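Local atomic coordinates of putative membrane protein (Corynebacterium diphtheriae NCTC 13129, PDB entry 3C8I), a protein that is of unknown function but belongs to the DUF3239 family and is probably membrane-anchored, this chain being its C-terminal part. Residues Pro44-Arg52 with Val131-Leu141. Residues are numbered along the deposited sequence; the frame is centred on the assembly and turned at random.
Sequences PPRWALATR and VRETKFDLLEL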
ATOM      1  N   PRO B  44     -22.936  19.067   8.208  1.00 33.70           N
ATOM      2  CA  PRO B  44     -21.974  19.561   9.193  1.00 33.94           C
ATOM      3  C   PRO B  44     -20.814  18.569   9.302  1.00 33.80           C
ATOM      4  O   PRO B  44     -21.062  17.355   9.360  1.00 32.87           O
ATOM      5  CB  PRO B  44     -22.769  19.579  10.496  1.00 33.63           C
ATOM      6  CG  PRO B  44     -24.203  19.660  10.077  1.00 33.69           C
ATOM      7  CD  PRO B  44     -24.271  18.870   8.798  1.00 34.10           C
ATOM      8  N   PRO B  45     -19.566  19.074   9.288  1.00 34.00           N
ATOM      9  CA  PRO B  45     -18.425  18.180   9.175  1.00 33.67           C
ATOM     10  C   PRO B  45     -18.192  17.331  10.417  1.00 33.65           C
ATOM     11  O   PRO B  45     -18.505  17.742  11.553  1.00 31.46           O
ATOM     12  CB  PRO B  45     -17.242  19.125   8.943  1.00 33.99           C
ATOM     13  CG  PRO B  45     -17.684  20.461   9.440  1.00 35.12           C
ATOM     14  CD  PRO B  45     -19.175  20.497   9.332  1.00 34.49           C
ATOM     15  N   ARG B  46     -17.653  16.149  10.175  1.00 32.77           N
ATOM     16  CA  ARG B  46     -17.289  15.234  11.217  1.00 33.86           C
ATOM     17  C   ARG B  46     -15.770  15.210  11.263  1.00 33.17           C
ATOM     18  O   ARG B  46     -15.115  14.515  10.463  1.00 31.22           O
ATOM     19  CB  ARG B  46     -17.863  13.863  10.912  1.00 34.04           C
ATOM     20  CG  ARG B  46     -17.585  12.886  12.012  1.00 37.16           C
ATOM     21  CD  ARG B  46     -18.662  11.811  12.094  1.00 39.83           C
ATOM     22  NE  ARG B  46     -19.668  12.147  13.076  1.00 43.34           N
ATOM     23  CZ  ARG B  46     -19.478  12.125  14.392  1.00 47.20           C
ATOM     24  NH1 ARG B  46     -18.288  11.796  14.917  1.00 49.02           N
ATOM     25  NH2 ARG B  46     -20.487  12.456  15.198  1.00 47.13           N
ATOM     26  N   TRP B  47     -15.203  16.015  12.158  1.00 31.98           N
ATOM     27  CA  TRP B  47     -13.770  16.270  12.109  1.00 32.16           C
ATOM     28  C   TRP B  47     -12.958  15.102  12.623  1.00 31.09           C
ATOM     29  O   TRP B  47     -13.352  14.420  13.555  1.00 31.32           O
ATOM     30  CB  TRP B  47     -13.395  17.533  12.888  1.00 32.86           C
ATOM     31  CG  TRP B  47     -13.924  18.801  12.289  1.00 34.04           C
ATOM     32  CD1 TRP B  47     -14.788  19.679  12.878  1.00 34.83           C
ATOM     33  CD2 TRP B  47     -13.631  19.342  10.990  1.00 34.23           C
ATOM     34  NE1 TRP B  47     -15.052  20.726  12.026  1.00 35.34           N
ATOM     35  CE2 TRP B  47     -14.352  20.546  10.866  1.00 35.72           C
ATOM     36  CE3 TRP B  47     -12.839  18.927   9.926  1.00 35.07           C
ATOM     37  CZ2 TRP B  47     -14.302  21.332   9.717  1.00 35.85           C
ATOM     38  CZ3 TRP B  47     -12.787  19.714   8.788  1.00 35.42           C
ATOM     39  CH2 TRP B  47     -13.507  20.903   8.700  1.00 34.19           C
ATOM     40  N   ALA B  48     -11.802  14.904  12.011  1.00 29.99           N
ATOM     41  CA  ALA B  48     -10.850  13.893  12.424  1.00 30.38           C
ATOM     42  C   ALA B  48      -9.422  14.358  12.112  1.00 29.90           C
ATOM     43  O   ALA B  48      -9.206  15.297  11.317  1.00 29.65           O
ATOM     44  CB  ALA B  48     -11.149  12.549  11.737  1.00 28.88           C
ATOM     45  N   LEU B  49      -8.471  13.698  12.748  1.00 29.74           N
ATOM     46  CA  LEU B  49      -7.053  13.928  12.538  1.00 29.96           C
ATOM     47  C   LEU B  49      -6.498  12.750  11.758  1.00 30.10           C
ATOM     48  O   LEU B  49      -6.734  11.592  12.120  1.00 30.11           O
ATOM     49  CB  LEU B  49      -6.333  14.044  13.884  1.00 30.44           C
ATOM     50  CG  LEU B  49      -6.931  15.096  14.824  1.00 30.10           C
ATOM     51  CD1 LEU B  49      -6.373  14.944  16.233  1.00 32.06           C
ATOM     52  CD2 LEU B  49      -6.732  16.535  14.235  1.00 29.01           C
ATOM     53  N   ALA B  50      -5.769  13.041  10.684  1.00 29.46           N
ATOM     54  CA  ALA B  50      -5.165  12.002   9.852  1.00 29.76           C
ATOM     55  C   ALA B  50      -3.677  12.270   9.785  1.00 30.13           C
ATOM     56  O   ALA B  50      -3.272  13.380   9.487  1.00 32.23           O
ATOM     57  CB  ALA B  50      -5.797  12.014   8.418  1.00 28.08           C
ATOM     58  N   THR B  51      -2.849  11.267  10.022  1.00 29.98           N
ATOM     59  CA  THR B  51      -1.422  11.459   9.920  1.00 29.65           C
ATOM     60  C   THR B  51      -0.790  10.706   8.767  1.00 29.47           C
ATOM     61  O   THR B  51      -1.328   9.713   8.263  1.00 28.23           O
ATOM     62  CB  THR B  51      -0.678  11.085  11.246  1.00 29.80           C
ATOM     63  OG1 THR B  51      -0.931   9.719  11.569  1.00 32.74           O
ATOM     64  CG2 THR B  51      -1.049  12.049  12.407  1.00 31.10           C
ATOM     65  N   ARG B  52       0.374  11.187   8.349  1.00 29.27           N
ATOM     66  CA  ARG B  52       1.107  10.585   7.260  1.00 29.63           C
ATOM     67  C   ARG B  52       2.592  10.849   7.396  1.00 29.32           C
ATOM     68  O   ARG B  52       3.011  11.977   7.626  1.00 27.76           O
ATOM     69  CB  ARG B  52       0.639  11.167   5.928  1.00 29.58           C
ATOM     70  CG  ARG B  52       1.315  10.587   4.724  1.00 29.50           C
ATOM     71  CD  ARG B  52       0.756  11.175   3.420  1.00 29.10           C
ATOM     72  NE  ARG B  52       1.397  10.584   2.246  1.00 29.47           N
ATOM     73  CZ  ARG B  52       0.881  10.549   1.021  1.00 27.27           C
ATOM     74  NH1 ARG B  52      -0.290  11.119   0.775  1.00 27.57           N
ATOM     75  NH2 ARG B  52       1.557   9.962   0.022  1.00 27.02           N
ATOM     76  N   VAL B 131      -3.478   9.371  17.680  1.00 41.77           N
ATOM     77  CA  VAL B 131      -3.805   9.112  16.256  1.00 42.25           C
ATOM     78  C   VAL B 131      -3.064   7.901  15.745  1.00 42.69           C
ATOM     79  O   VAL B 131      -3.642   7.032  15.082  1.00 42.45           O
ATOM     80  CB  VAL B 131      -3.484  10.297  15.307  1.00 41.44           C
ATOM     81  CG1 VAL B 131      -3.897   9.926  13.865  1.00 40.70           C
ATOM     82  CG2 VAL B 131      -4.181  11.539  15.765  1.00 39.48           C
ATOM     83  N   ARG B 132      -1.779   7.815  16.067  1.00 43.94           N
ATOM     84  CA  ARG B 132      -1.004   6.662  15.609  1.00 44.90           C
ATOM     85  C   ARG B 132      -1.417   5.356  16.309  1.00 44.82           C
ATOM     86  O   ARG B 132      -1.038   4.295  15.840  1.00 44.68           O
ATOM     87  CB  ARG B 132       0.506   6.912  15.745  1.00 45.67           C
ATOM     88  CG  ARG B 132       1.004   8.017  14.801  1.00 47.77           C
ATOM     89  CD  ARG B 132       2.518   8.012  14.627  1.00 47.51           C
ATOM     90  NE  ARG B 132       3.236   8.400  15.835  1.00 49.30           N
ATOM     91  CZ  ARG B 132       4.504   8.817  15.870  1.00 49.44           C
ATOM     92  NH1 ARG B 132       5.226   8.907  14.762  1.00 49.38           N
ATOM     93  NH2 ARG B 132       5.058   9.151  17.031  1.00 49.82           N
ATOM     94  N   GLU B 133      -2.196   5.423  17.401  1.00 45.08           N
ATOM     95  CA  GLU B 133      -2.724   4.189  18.049  1.00 44.53           C
ATOM     96  C   GLU B 133      -3.964   3.625  17.338  1.00 43.91           C
ATOM     97  O   GLU B 133      -4.395   2.516  17.647  1.00 43.82           O
ATOM     98  CB  GLU B 133      -3.093   4.389  19.530  1.00 45.87           C
ATOM     99  CG  GLU B 133      -2.002   4.886  20.517  1.00 48.45           C
ATOM    100  CD  GLU B 133      -0.724   4.032  20.578  1.00 51.98           C
ATOM    101  OE1 GLU B 133      -0.639   3.007  19.864  1.00 55.12           O
ATOM    102  OE2 GLU B 133       0.205   4.401  21.351  1.00 52.05           O
ATOM    103  N   THR B 134      -4.550   4.386  16.409  1.00 42.37           N
ATOM    104  CA  THR B 134      -5.730   3.931  15.661  1.00 41.07           C
ATOM    105  C   THR B 134      -5.265   3.022  14.531  1.00 40.11           C
ATOM    106  O   THR B 134      -4.099   3.071  14.157  1.00 39.89           O
ATOM    107  CB  THR B 134      -6.514   5.135  15.084  1.00 40.63           C
ATOM    108  OG1 THR B 134      -5.782   5.713  13.989  1.00 38.91           O
ATOM    109  CG2 THR B 134      -6.760   6.183  16.172  1.00 39.65           C
ATOM    110  N   LYS B 135      -6.153   2.222  13.941  1.00 40.16           N
ATOM    111  CA  LYS B 135      -5.694   1.283  12.907  1.00 39.15           C
ATOM    112  C   LYS B 135      -5.373   1.869  11.534  1.00 38.22           C
ATOM    113  O   LYS B 135      -4.610   1.267  10.793  1.00 38.06           O
ATOM    114  CB  LYS B 135      -6.634   0.074  12.796  1.00 40.82           C
ATOM    115  CG  LYS B 135      -7.978   0.323  12.191  1.00 42.41           C
ATOM    116  CD  LYS B 135      -8.910  -0.881  12.396  1.00 41.03           C
ATOM    117  CE  LYS B 135      -8.557  -2.083  11.521  1.00 39.49           C
ATOM    118  NZ  LYS B 135      -9.803  -2.734  11.045  1.00 36.13           N
ATOM    119  N   PHE B 136      -5.948   3.022  11.167  1.00 36.44           N
ATOM    120  CA  PHE B 136      -5.682   3.639   9.863  1.00 35.99           C
ATOM    121  C   PHE B 136      -5.118   5.072   9.962  1.00 35.78           C
ATOM    122  O   PHE B 136      -5.213   5.848   9.010  1.00 35.54           O
ATOM    123  CB  PHE B 136      -6.946   3.649   8.998  1.00 34.69           C
ATOM    124  CG  PHE B 136      -7.524   2.287   8.738  1.00 34.51           C
ATOM    125  CD1 PHE B 136      -6.694   1.214   8.386  1.00 34.53           C
ATOM    126  CD2 PHE B 136      -8.890   2.059   8.881  1.00 33.83           C
ATOM    127  CE1 PHE B 136      -7.230  -0.053   8.155  1.00 33.96           C
ATOM    128  CE2 PHE B 136      -9.441   0.803   8.636  1.00 34.73           C
ATOM    129  CZ  PHE B 136      -8.610  -0.257   8.275  1.00 34.54           C
ATOM    130  N   ASP B 137      -4.536   5.407  11.106  1.00 35.77           N
ATOM    131  CA  ASP B 137      -3.973   6.744  11.347  1.00 35.43           C
ATOM    132  C   ASP B 137      -5.024   7.851  11.147  1.00 34.90           C
ATOM    133  O   ASP B 137      -4.768   8.896  10.540  1.00 35.02           O
ATOM    134  CB  ASP B 137      -2.712   6.926  10.489  1.00 35.69           C
ATOM    135  CG  ASP B 137      -1.556   6.018  10.946  1.00 39.47           C
ATOM    136  OD1 ASP B 137      -1.584   5.563  12.119  1.00 41.64           O
ATOM    137  OD2 ASP B 137      -0.628   5.779  10.144  1.00 41.46           O
ATOM    138  N   LEU B 138      -6.220   7.595  11.674  1.00 34.18           N
ATOM    139  CA  LEU B 138      -7.339   8.510  11.598  1.00 34.46           C
ATOM    140  C   LEU B 138      -8.071   8.441  12.932  1.00 34.50           C
ATOM    141  O   LEU B 138      -8.494   7.369  13.366  1.00 34.25           O
ATOM    142  CB  LEU B 138      -8.271   8.136  10.437  1.00 33.76           C
ATOM    143  CG  LEU B 138      -9.448   9.053  10.102  1.00 33.40           C
ATOM    144  CD1 LEU B 138      -8.981  10.339   9.499  1.00 32.92           C
ATOM    145  CD2 LEU B 138     -10.425   8.347   9.108  1.00 35.10           C
ATOM    146  N   LEU B 139      -8.174   9.578  13.598  1.00 34.78           N
ATOM    147  CA  LEU B 139      -8.814   9.672  14.922  1.00 35.76           C
ATOM    148  C   LEU B 139      -9.903  10.728  14.854  1.00 36.17           C
ATOM    149  O   LEU B 139      -9.622  11.892  14.599  1.00 34.86           O
ATOM    150  CB  LEU B 139      -7.782  10.071  15.992  1.00 35.75           C
ATOM    151  CG  LEU B 139      -8.218  10.130  17.470  1.00 35.50           C
ATOM    152  CD1 LEU B 139      -8.379   8.722  18.029  1.00 36.13           C
ATOM    153  CD2 LEU B 139      -7.231  10.950  18.334  1.00 35.92           C
ATOM    154  N   GLU B 140     -11.145  10.333  15.088  1.00 37.33           N
ATOM    155  CA  GLU B 140     -12.225  11.299  15.113  1.00 39.06           C
ATOM    156  C   GLU B 140     -12.101  12.176  16.353  1.00 39.18           C
ATOM    157  O   GLU B 140     -11.703  11.702  17.413  1.00 38.90           O
ATOM    158  CB  GLU B 140     -13.602  10.624  14.975  1.00 39.22           C
ATOM    159  CG  GLU B 140     -13.880  10.245  13.501  1.00 41.79           C
ATOM    160  CD  GLU B 140     -15.297   9.733  13.219  1.00 42.86           C
ATOM    161  OE1 GLU B 140     -16.059   9.495  14.190  1.00 46.28           O
ATOM    162  OE2 GLU B 140     -15.632   9.551  12.013  1.00 46.18           O
ATOM    163  N   LEU B 141     -12.335  13.476  16.173  1.00 39.46           N
ATOM    164  CA  LEU B 141     -12.508  14.386  17.293  1.00 40.22           C
ATOM    165  C   LEU B 141     -13.956  14.286  17.761  1.00 40.58           C
ATOM    166  O   LEU B 141     -14.311  14.844  18.804  1.00 42.45           O
ATOM    167  CB  LEU B 141     -12.178  15.836  16.913  1.00 40.42           C
ATOM    168  CG  LEU B 141     -10.782  16.170  16.379  1.00 41.00           C
ATOM    169  CD1 LEU B 141     -10.683  17.660  16.094  1.00 41.52           C
ATOM    170  CD2 LEU B 141      -9.707  15.747  17.355  1.00 42.64           C
TER
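Leu49 and Leu139 form a hydrogen-bonded antiparallel pair, joined by Leu49 N to Leu139 O (2.8 Å) and Leu139 N to Leu49 O (2.9 Å). Leu141 N to Trp47 O and Thr51 N to Asp137 O carry the ladder on at its two ends. Leu49 supplies the main apolar side chain. Leu49 CB lies 3.8 Å from Val131 CG2. Leu49 CG, set beside the backbone N and anti to the carbonyl carbon (chi1 -54°), is 3.8 Å from Leu141 CD2. Leu49 CD1 comes 3.6 Å from Leu141 CD2 and also lies near Val131 CG2. Leu49 thus crosses both Val131 and Leu141 at about a right angle. Two residues on, Thr51 CG2 meets Val131 CG1 tip to tip, and Thr51 OG1 lies 3.5 Å from Asp137 CB. On the face of Ala48 and Ala50, Leu138 CD1 touches both CB atoms. Glu140 CG packs on Ala48 CB. Glu140 OE1 takes a weak, bent hydrogen bond from Arg46 NH1 (3.3 Å), part of a salt bridge, with the two flat groups 36° apart. The stronger partner of the carboxylate is Thr37, whose OG1 is hydrogen-bonded to Glu140 OE2. Strand 138-140 is one of the two edge strands of this chain's antiparallel sheet. Strand 47-54 lies between it and strand 29-36, while helix 115-124 and helix 128-132, which carries Val131, pack on the face of Leu49 and Leu139.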